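Local coordinates for protein DMATS type aromatic prenyltransferase (Streptomyces coelicolor, PDB 6ZS0) that probably transfers a dimethylallyl group from dimethylallyl diphosphate to the indole ring of tryptophan, at carbon 5, at residues S8-Q13 / D60-E65; L35-G40 / V102-R107; A164-A169 / S186-L191; R171-H176 / P201-Y206. All coordinates share one frame; numbering follows the deposited sequence. Where two conformers were deposited one is given.

Contact 1 of 4, residues S8-Q13 / D60-E65; sequences SFTGGQ and DHTPVE
T62, whose CG2 faces T10 of helix 6-20, also engages the carboxylate of D60: its OG1 and its backbone N reach D60 OD1 from the same face of the carboxylate plane. The bond from T62 OG1 to D60 OD1 is 2.7 Å long and arrives on the syn side, 31° out of plane. That from T62 N to D60 OD1, at 3.1 Å, comes from above the plane and closes an Asx turn. D60 OD2 is taken by T349 OG1 and Y348 N, so both oxygens are held and the group has little freedom to rotate.

The turn delivers the start of strand 64-70 to the helix. T10 CG2 lies 3.9 Å from V64 CG2, the two side chains meeting at a slant, and, less closely, 4.2 Å from T62 CG2. With chi1 at 65°, T10 turns CG2 to the strand while OG1 bonds to L6 O, one turn back in its own helix. L39 of helix 25-39 touches both T10 and V64, completing a buried apolar cluster. The contact places helix 6-20 against the start of strand 64-70, as expected for the outer helical layer of an ABBA barrel.

Contact 2 of 4, residues L35-G40 / V102-R107; sequences LTDALG and VRTMAR
Apolar packing joins A38 of helix 25-39 to M105 of helix 91-109, with A38 CB 4.0 Å from M105 CE. The methionine does the reaching. Its CG lies anti to its own carbonyl carbon, and the chain then runs extended (chi2 171°, chi3 -169°), carrying the terminal methyl across to the alanine, while the backbones stay well apart, 8.4 Å between A38 CA and V102 CA. Beneath this pair lies the sheet: A38 rests on V82, and M105 on C136 and L138.

Contact between a polar and an apolar group occurs nearer the surface. D37 OD2 stands 4.1 Å from T104 CG2, the two side chains crossing at about a right angle, so the carboxylate meets a methyl. The hydroxyl of T104 is used inside its own helix, where OG1 bonds to E100 O.

Within helix 91-109, the guanidinium of R107 folds back so that T104 CA sits over one face, 3.5 Å above the plane and toward its rim. The sparse contact is that of two outer helices lying side by side on neighbouring antiparallel strands, 77-82 and 135-139, in the helical layer around an ABBA barrel.

Contact 3 of 4, residues A164-A169 / S186-L191; sequences ATVREA and SGYPFL
V166 overlaps Y188 through one methyl: V166 CG2 lies 3.9 Å from Y188 CB and 4.0 Å from Y188 CG, at the root of the ring. This is an example of how the ABBA fold seats an outer helix, here 162-175, on its barrel, using the connection that leads into the next strand as well as the strands themselves. The two side chains cross at about a right angle, and the methyl approaches the ring obliquely. The torsions of the valine assign its branches to different neighbours. CG1 is anti to the backbone N (chi1 174°) and turns toward L191, at 4.4 Å from L191 CD1, while CG2 is left for the tyrosine. V166 therefore fits between Y188 and L191, with V205 of strand 202-209 and F179 also against it.

One turn further along the helix, A169 presents its methyl to L191, the first residue of strand 191-195. F123 of the short helix 120-123 touches both residues and closes this buried patch. While Y188 and L191 turn to the helix, F190 points away from it; its ring meets that of Y206 edge-to-face and that of W135 at about 45°. The leucine itself is not fully relaxed in its outer torsion: chi2 of 142° lies away from a staggered value, consistent with some strain, and L191 CD1 comes within 3.6 Å of A169 CB.

Contact 4 of 4, residues R171-H176 / P201-Y206; sequences RRLGHH and PRAKVY
L173, near the end of helix 162-175, packs its two branches against two residues of 201-206. L173 CD1 sits 3.6 Å from A203 CB, and L173 CD2 lies 3.9 Å from P201 CB. With CG anti to the carbonyl carbon (chi1 -64°), the leucine extends alongside the proline ring, the two side chains running in opposite directions. P201 CG also presses on the backbone, 3.2 Å from L173 O, the shortest approach between the segments. L193 of strand 191-195 touches both L173 and A203, which are buried; P201 keeps some exposure.

The packing slackens toward H175. Its ring turns an edge to the strand, with H175 NE2 4.3 Å from P201 O, which lies near the ring plane. ND1 is bonded elsewhere, to A265 O, and P201 O is buried without a partner in the model. On the side of the helix end turned from the strand, H176 is exposed.

The helix closes with a Schellman motif: H175 N returns to L170 O, and G174 N to R171 O, with G174 as the C-prime residue at positive phi. This helix end is seated on the start of strand 202-209 and the residue before it, consistent with the ABBA fold, whose helices surround the barrel.

In the fold
The four contacts illustrate one principle at two places on the same barrel: outer helices are held to it by a strand start (contacts 1 and 4), by a neighbouring helix (contact 2) and by a connecting loop (contact 3). Contacts 1 and 2, with centres 16 Å apart, join where L35 CD2 packs 3.7 Å from T10 OG1. Contacts 3 and 4, with centres only 10 Å apart, both use helix 162-175 and are tied by a probable hydrogen bond, Y206 N to F190 O at 3.0 Å. Contacts 1 and 4 lie 31 Å apart between centres, on opposite sides of the chain's centre. In this family the substrates bind within the barrel, so these helical faces probably lie outside that pocket.

Contact 1 of 4, residues S8-Q13 / D60-E65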
# COMPACT_ATOMS: atom_id res chain seq x y z
N SER A 8 -20.55 -1.84 -1.22
CA SER A 8 -21.25 -1.24 -0.07
C SER A 8 -20.34 -1.36 1.15
O SER A 8 -20.25 -0.41 1.95
CB SER A 8 -22.60 -1.83 0.17
OG SER A 8 -22.54 -3.16 0.67
N PHE A 9 -19.66 -2.49 1.31
CA PHE A 9 -18.86 -2.77 2.52
C PHE A 9 -17.60 -1.90 2.51
O PHE A 9 -17.33 -1.21 3.51
CB PHE A 9 -18.53 -4.26 2.61
CG PHE A 9 -17.70 -4.62 3.81
CD1 PHE A 9 -16.32 -4.65 3.74
CD2 PHE A 9 -18.30 -4.94 5.01
CE1 PHE A 9 -15.55 -4.99 4.84
CE2 PHE A 9 -17.53 -5.29 6.11
CZ PHE A 9 -16.16 -5.31 6.03
N THR A 10 -16.84 -1.91 1.42
CA THR A 10 -15.56 -1.14 1.35
C THR A 10 -15.89 0.35 1.28
O THR A 10 -15.10 1.14 1.79
CB THR A 10 -14.66 -1.60 0.20
OG1 THR A 10 -15.28 -1.35 -1.07
CG2 THR A 10 -14.27 -3.05 0.34
N GLY A 11 -17.03 0.68 0.71
CA GLY A 11 -17.51 2.08 0.64
C GLY A 11 -17.85 2.61 2.00
O GLY A 11 -17.47 3.76 2.31
N GLY A 12 -18.53 1.81 2.82
CA GLY A 12 -18.83 2.14 4.21
C GLY A 12 -17.55 2.38 4.97
O GLY A 12 -17.45 3.36 5.72
N GLN A 13 -16.54 1.52 4.76
CA GLN A 13 -15.23 1.67 5.42
C GLN A 13 -14.59 2.98 4.96
O GLN A 13 -14.04 3.68 5.79
CB GLN A 13 -14.35 0.46 5.14
CG GLN A 13 -14.82 -0.79 5.88
CD GLN A 13 -14.00 -2.00 5.54
OE1 GLN A 13 -13.63 -2.22 4.38
NE2 GLN A 13 -13.62 -2.74 6.58
N ASP A 60 -6.96 -11.87 2.82
CA ASP A 60 -8.28 -12.54 2.63
C ASP A 60 -8.84 -12.27 1.22
O ASP A 60 -9.99 -12.64 0.99
CB ASP A 60 -9.27 -12.18 3.72
CG ASP A 60 -9.90 -10.80 3.60
OD1 ASP A 60 -9.42 -10.00 2.78
OD2 ASP A 60 -10.86 -10.57 4.37
N HIS A 61 -8.05 -11.67 0.35
CA HIS A 61 -8.38 -11.47 -1.08
C HIS A 61 -9.43 -10.37 -1.23
O HIS A 61 -10.05 -10.33 -2.32
CB HIS A 61 -8.82 -12.76 -1.75
CG HIS A 61 -7.84 -13.86 -1.50
ND1 HIS A 61 -6.54 -13.80 -1.96
CD2 HIS A 61 -7.94 -15.00 -0.77
CE1 HIS A 61 -5.92 -14.93 -1.59
NE2 HIS A 61 -6.74 -15.66 -0.88
N THR A 62 -9.60 -9.49 -0.25
CA THR A 62 -10.36 -8.24 -0.51
C THR A 62 -9.53 -7.37 -1.45
O THR A 62 -8.36 -7.13 -1.18
CB THR A 62 -10.68 -7.48 0.77
OG1 THR A 62 -11.33 -8.33 1.72
CG2 THR A 62 -11.58 -6.29 0.48
N PRO A 63 -10.07 -6.86 -2.59
CA PRO A 63 -9.25 -6.08 -3.50
C PRO A 63 -9.17 -4.60 -3.18
O PRO A 63 -9.07 -3.77 -4.08
CB PRO A 63 -9.97 -6.31 -4.83
CG PRO A 63 -11.42 -6.37 -4.42
CD PRO A 63 -11.41 -7.16 -3.13
N VAL A 64 -9.23 -4.28 -1.88
CA VAL A 64 -9.15 -2.92 -1.33
C VAL A 64 -8.34 -3.01 -0.05
O VAL A 64 -8.54 -3.98 0.70
CB VAL A 64 -10.54 -2.35 -1.03
CG1 VAL A 64 -10.44 -0.91 -0.55
CG2 VAL A 64 -11.47 -2.43 -2.23
N GLU A 65 -7.50 -2.01 0.17
CA GLU A 65 -6.77 -1.84 1.44
C GLU A 65 -6.72 -0.36 1.72
O GLU A 65 -6.77 0.42 0.79
CB GLU A 65 -5.36 -2.42 1.34
CG GLU A 65 -4.56 -2.27 2.64
CD GLU A 65 -3.12 -2.76 2.52
OE1 GLU A 65 -2.32 -2.08 1.83
OE2 GLU A 65 -2.81 -3.83 3.12

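Contact 2 of 4, residues L35-G40 / V102-R107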
# COMPACT_ATOMS: atom_id res chain seq x y z
N LEU A 35 -14.19 5.04 -5.65
CA LEU A 35 -13.81 3.65 -5.28
C LEU A 35 -14.78 2.69 -5.96
O LEU A 35 -14.34 1.74 -6.58
CB LEU A 35 -13.83 3.45 -3.77
CG LEU A 35 -13.60 2.01 -3.31
CD1 LEU A 35 -12.29 1.46 -3.87
CD2 LEU A 35 -13.66 1.89 -1.81
N THR A 36 -16.09 2.99 -5.89
CA THR A 36 -17.12 2.17 -6.57
C THR A 36 -16.76 2.07 -8.05
O THR A 36 -16.82 0.98 -8.58
CB THR A 36 -18.52 2.77 -6.40
OG1 THR A 36 -18.80 2.75 -5.01
CG2 THR A 36 -19.58 2.03 -7.18
N ASP A 37 -16.45 3.18 -8.70
CA ASP A 37 -16.17 3.18 -10.16
C ASP A 37 -14.87 2.40 -10.44
O ASP A 37 -14.83 1.68 -11.42
CB ASP A 37 -16.07 4.59 -10.74
CG ASP A 37 -16.06 4.62 -12.27
OD1 ASP A 37 -17.03 4.16 -12.89
OD2 ASP A 37 -15.06 5.08 -12.83
N ALA A 38 -13.86 2.56 -9.58
CA ALA A 38 -12.55 1.87 -9.70
C ALA A 38 -12.75 0.35 -9.60
O ALA A 38 -12.12 -0.38 -10.36
CB ALA A 38 -11.61 2.41 -8.67
N LEU A 39 -13.63 -0.12 -8.73
CA LEU A 39 -13.90 -1.57 -8.57
C LEU A 39 -14.62 -2.12 -9.80
O LEU A 39 -14.56 -3.36 -10.00
CB LEU A 39 -14.74 -1.80 -7.31
CG LEU A 39 -13.96 -1.71 -5.99
CD1 LEU A 39 -14.91 -1.70 -4.80
CD2 LEU A 39 -12.97 -2.86 -5.86
N GLY A 40 -15.34 -1.28 -10.55
CA GLY A 40 -16.14 -1.69 -11.70
C GLY A 40 -17.10 -2.80 -11.33
O GLY A 40 -17.75 -2.74 -10.29
N VAL A 102 -7.36 3.57 -14.77
CA VAL A 102 -6.41 4.71 -14.61
C VAL A 102 -6.68 5.74 -15.71
O VAL A 102 -6.67 6.95 -15.42
CB VAL A 102 -4.95 4.23 -14.61
CG1 VAL A 102 -3.95 5.37 -14.63
CG2 VAL A 102 -4.71 3.32 -13.40
N ARG A 103 -6.92 5.30 -16.94
CA ARG A 103 -7.17 6.28 -18.03
C ARG A 103 -8.48 7.02 -17.77
O ARG A 103 -8.52 8.21 -18.06
CB ARG A 103 -7.15 5.58 -19.37
CG ARG A 103 -5.73 5.26 -19.78
CD ARG A 103 -5.71 4.41 -21.00
NE ARG A 103 -4.34 4.29 -21.42
CZ ARG A 103 -3.92 3.47 -22.36
NH1 ARG A 103 -4.78 2.67 -22.97
NH2 ARG A 103 -2.64 3.46 -22.68
N THR A 104 -9.50 6.35 -17.26
CA THR A 104 -10.75 7.04 -16.88
C THR A 104 -10.47 8.10 -15.82
O THR A 104 -10.96 9.23 -15.92
CB THR A 104 -11.80 6.03 -16.45
OG1 THR A 104 -12.01 5.20 -17.61
CG2 THR A 104 -13.10 6.68 -16.03
N MET A 105 -9.65 7.79 -14.83
CA MET A 105 -9.30 8.79 -13.80
C MET A 105 -8.56 9.96 -14.46
O MET A 105 -8.81 11.11 -14.08
CB MET A 105 -8.41 8.16 -12.73
CG MET A 105 -9.13 7.10 -11.95
SD MET A 105 -7.93 6.21 -10.88
CE MET A 105 -8.96 4.85 -10.33
N ALA A 106 -7.66 9.67 -15.40
CA ALA A 106 -6.86 10.71 -16.10
C ALA A 106 -7.80 11.61 -16.91
O ALA A 106 -7.52 12.84 -16.93
CB ALA A 106 -5.81 10.11 -16.98
N ARG A 107 -8.83 11.08 -17.53
CA ARG A 107 -9.77 11.92 -18.33
C ARG A 107 -10.59 12.79 -17.37
O ARG A 107 -11.02 13.89 -17.78
CB ARG A 107 -10.66 11.07 -19.21
CG ARG A 107 -9.90 10.35 -20.31
CD ARG A 107 -10.87 9.79 -21.34
NE ARG A 107 -11.85 8.88 -20.76
CZ ARG A 107 -11.66 7.58 -20.51
NH1 ARG A 107 -12.65 6.88 -19.99
NH2 ARG A 107 -10.51 7.00 -20.78

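Contact 3 of 4, residues A164-A169 / S186-L191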
# COMPACT_ATOMS: atom_id res chain seq x y z
N ALA A 164 16.28 -6.65 -14.57
CA ALA A 164 16.44 -6.02 -15.90
C ALA A 164 15.25 -5.10 -16.18
O ALA A 164 15.42 -4.01 -16.81
CB ALA A 164 16.58 -7.10 -16.96
N THR A 165 14.06 -5.53 -15.74
CA THR A 165 12.82 -4.74 -15.94
C THR A 165 12.92 -3.44 -15.14
O THR A 165 12.59 -2.40 -15.70
CB THR A 165 11.59 -5.58 -15.61
OG1 THR A 165 11.67 -6.72 -16.45
CG2 THR A 165 10.29 -4.85 -15.87
N VAL A 166 13.35 -3.48 -13.88
CA VAL A 166 13.47 -2.26 -13.03
C VAL A 166 14.53 -1.33 -13.64
O VAL A 166 14.29 -0.09 -13.73
CB VAL A 166 13.77 -2.59 -11.56
CG1 VAL A 166 14.03 -1.32 -10.77
CG2 VAL A 166 12.67 -3.42 -10.91
N ARG A 167 15.68 -1.89 -14.01
CA ARG A 167 16.77 -1.07 -14.58
C ARG A 167 16.26 -0.35 -15.83
O ARG A 167 16.48 0.85 -15.94
CB ARG A 167 17.99 -1.94 -14.87
CG ARG A 167 19.10 -1.19 -15.60
CD ARG A 167 20.21 -2.12 -16.03
NE ARG A 167 20.87 -2.78 -14.92
CZ ARG A 167 21.82 -2.24 -14.14
NH1 ARG A 167 22.38 -2.96 -13.19
NH2 ARG A 167 22.19 -0.98 -14.31
N GLU A 168 15.56 -1.04 -16.74
CA GLU A 168 15.07 -0.45 -18.00
C GLU A 168 13.99 0.58 -17.67
O GLU A 168 14.00 1.66 -18.28
CB GLU A 168 14.53 -1.52 -18.94
CG GLU A 168 13.92 -0.96 -20.22
CD GLU A 168 14.84 -0.14 -21.11
OE1 GLU A 168 16.07 -0.08 -20.84
OE2 GLU A 168 14.33 0.44 -22.09
N ALA A 169 13.08 0.29 -16.73
CA ALA A 169 12.04 1.27 -16.34
C ALA A 169 12.68 2.59 -15.89
O ALA A 169 12.25 3.67 -16.35
CB ALA A 169 11.15 0.70 -15.26
N SER A 186 15.97 -9.34 -2.03
CA SER A 186 15.61 -10.73 -2.40
C SER A 186 14.68 -10.73 -3.61
O SER A 186 14.29 -11.82 -4.05
CB SER A 186 14.98 -11.47 -1.24
OG SER A 186 15.57 -11.09 -0.00
N GLY A 187 14.35 -9.57 -4.14
CA GLY A 187 13.29 -9.43 -5.15
C GLY A 187 12.82 -8.00 -5.28
O GLY A 187 13.23 -7.13 -4.47
N TYR A 188 12.05 -7.74 -6.32
CA TYR A 188 11.54 -6.40 -6.71
C TYR A 188 10.04 -6.53 -6.84
O TYR A 188 9.52 -6.72 -7.95
CB TYR A 188 12.20 -5.95 -8.02
CG TYR A 188 13.69 -5.91 -7.94
CD1 TYR A 188 14.35 -4.81 -7.41
CD2 TYR A 188 14.44 -7.00 -8.32
CE1 TYR A 188 15.73 -4.79 -7.27
CE2 TYR A 188 15.82 -7.00 -8.21
CZ TYR A 188 16.46 -5.90 -7.68
OH TYR A 188 17.82 -5.89 -7.55
N PRO A 189 9.28 -6.48 -5.73
CA PRO A 189 7.85 -6.81 -5.80
C PRO A 189 7.00 -5.77 -6.55
O PRO A 189 6.00 -6.16 -7.09
CB PRO A 189 7.39 -6.96 -4.35
CG PRO A 189 8.45 -6.26 -3.53
CD PRO A 189 9.74 -6.28 -4.34
N PHE A 190 7.41 -4.51 -6.59
CA PHE A 190 6.62 -3.44 -7.24
C PHE A 190 7.53 -2.39 -7.82
O PHE A 190 8.60 -2.11 -7.22
CB PHE A 190 5.72 -2.70 -6.24
CG PHE A 190 4.83 -3.60 -5.42
CD1 PHE A 190 3.68 -4.12 -5.96
CD2 PHE A 190 5.12 -3.88 -4.10
CE1 PHE A 190 2.86 -4.95 -5.22
CE2 PHE A 190 4.30 -4.72 -3.35
CZ PHE A 190 3.17 -5.26 -3.92
N LEU A 191 7.12 -1.82 -8.95
CA LEU A 191 7.54 -0.47 -9.34
C LEU A 191 6.30 0.40 -9.40
O LEU A 191 5.27 -0.05 -9.98
CB LEU A 191 8.25 -0.52 -10.68
CG LEU A 191 8.87 0.80 -11.13
CD1 LEU A 191 10.19 0.53 -11.81
CD2 LEU A 191 7.93 1.55 -12.04

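Contact 4 of 4, residues R171-H176 / P201-Y206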
# COMPACT_ATOMS: atom_id res chain seq x y z
N ARG A 171 15.68 3.83 -16.43
CA ARG A 171 16.34 4.47 -17.59
C ARG A 171 15.30 5.24 -18.42
O ARG A 171 15.52 6.42 -18.72
CB ARG A 171 17.04 3.43 -18.46
CG ARG A 171 17.87 4.04 -19.57
CD ARG A 171 18.13 3.08 -20.70
NE ARG A 171 16.94 2.68 -21.43
CZ ARG A 171 16.27 3.43 -22.31
NH1 ARG A 171 16.65 4.67 -22.57
NH2 ARG A 171 15.21 2.94 -22.92
N ARG A 172 14.20 4.60 -18.78
CA ARG A 172 13.15 5.23 -19.61
C ARG A 172 12.57 6.44 -18.88
O ARG A 172 12.08 7.34 -19.57
CB ARG A 172 12.05 4.23 -19.95
CG ARG A 172 12.50 3.04 -20.79
CD ARG A 172 11.28 2.23 -21.08
NE ARG A 172 11.50 1.04 -21.87
CZ ARG A 172 10.52 0.31 -22.40
NH1 ARG A 172 9.26 0.67 -22.23
NH2 ARG A 172 10.80 -0.77 -23.12
N LEU A 173 12.59 6.47 -17.54
CA LEU A 173 12.00 7.58 -16.74
C LEU A 173 13.07 8.66 -16.50
O LEU A 173 12.83 9.54 -15.66
CB LEU A 173 11.44 7.04 -15.42
CG LEU A 173 10.27 6.06 -15.51
CD1 LEU A 173 9.91 5.54 -14.13
CD2 LEU A 173 9.05 6.69 -16.16
N GLY A 174 14.21 8.58 -17.18
CA GLY A 174 15.23 9.64 -17.19
C GLY A 174 16.14 9.57 -15.98
O GLY A 174 16.74 10.60 -15.65
N HIS A 175 16.26 8.39 -15.36
CA HIS A 175 17.07 8.17 -14.14
C HIS A 175 18.30 7.32 -14.45
O HIS A 175 18.91 6.83 -13.51
CB HIS A 175 16.20 7.58 -13.04
CG HIS A 175 15.20 8.55 -12.53
ND1 HIS A 175 15.58 9.66 -11.79
CD2 HIS A 175 13.87 8.62 -12.69
CE1 HIS A 175 14.50 10.35 -11.49
NE2 HIS A 175 13.44 9.74 -12.03
N HIS A 176 18.67 7.21 -15.72
CA HIS A 176 19.96 6.61 -16.15
C HIS A 176 20.17 5.27 -15.42
O HIS A 176 19.23 4.43 -15.46
CB HIS A 176 21.08 7.64 -15.96
CG HIS A 176 20.83 8.89 -16.74
ND1 HIS A 176 20.13 9.97 -16.20
CD2 HIS A 176 21.11 9.22 -18.02
CE1 HIS A 176 20.02 10.92 -17.12
NE2 HIS A 176 20.62 10.49 -18.24
N PRO A 201 8.50 12.30 -13.99
CA PRO A 201 8.10 11.11 -13.25
C PRO A 201 8.55 11.12 -11.77
O PRO A 201 9.63 11.59 -11.47
CB PRO A 201 8.80 9.96 -14.01
CG PRO A 201 9.93 10.62 -14.77
CD PRO A 201 9.39 12.00 -15.12
N ARG A 202 7.69 10.60 -10.89
CA ARG A 202 8.05 10.25 -9.49
C ARG A 202 8.03 8.72 -9.40
O ARG A 202 6.95 8.15 -9.33
CB ARG A 202 7.08 11.01 -8.59
CG ARG A 202 6.96 12.47 -9.00
CD ARG A 202 6.30 13.35 -7.97
NE ARG A 202 6.33 14.74 -8.42
CZ ARG A 202 5.61 15.73 -7.89
NH1 ARG A 202 4.78 15.49 -6.88
NH2 ARG A 202 5.71 16.96 -8.38
N ALA A 203 9.21 8.09 -9.48
CA ALA A 203 9.38 6.62 -9.64
C ALA A 203 9.76 6.01 -8.30
O ALA A 203 10.69 6.51 -7.65
CB ALA A 203 10.41 6.29 -10.67
N LYS A 204 9.07 4.94 -7.92
CA LYS A 204 9.27 4.25 -6.63
C LYS A 204 9.63 2.80 -6.92
O LYS A 204 8.87 2.14 -7.66
CB LYS A 204 8.00 4.36 -5.78
CG LYS A 204 7.60 5.79 -5.43
CD LYS A 204 6.22 5.88 -4.77
CE LYS A 204 6.15 6.98 -3.72
NZ LYS A 204 6.81 6.58 -2.45
N VAL A 205 10.77 2.33 -6.41
CA VAL A 205 11.20 0.92 -6.57
C VAL A 205 11.07 0.25 -5.21
O VAL A 205 11.59 0.77 -4.23
CB VAL A 205 12.63 0.78 -7.11
CG1 VAL A 205 12.98 -0.68 -7.38
CG2 VAL A 205 12.83 1.60 -8.38
N TYR A 206 10.37 -0.87 -5.16
CA TYR A 206 10.20 -1.67 -3.93
C TYR A 206 11.14 -2.86 -3.98
O TYR A 206 11.27 -3.51 -5.05
CB TYR A 206 8.76 -2.12 -3.76
CG TYR A 206 7.80 -1.04 -3.39
CD1 TYR A 206 7.44 -0.07 -4.31
CD2 TYR A 206 7.26 -0.97 -2.12
CE1 TYR A 206 6.55 0.94 -3.96
CE2 TYR A 206 6.34 0.00 -1.78
CZ TYR A 206 6.00 0.96 -2.70
OH TYR A 206 5.13 1.98 -2.39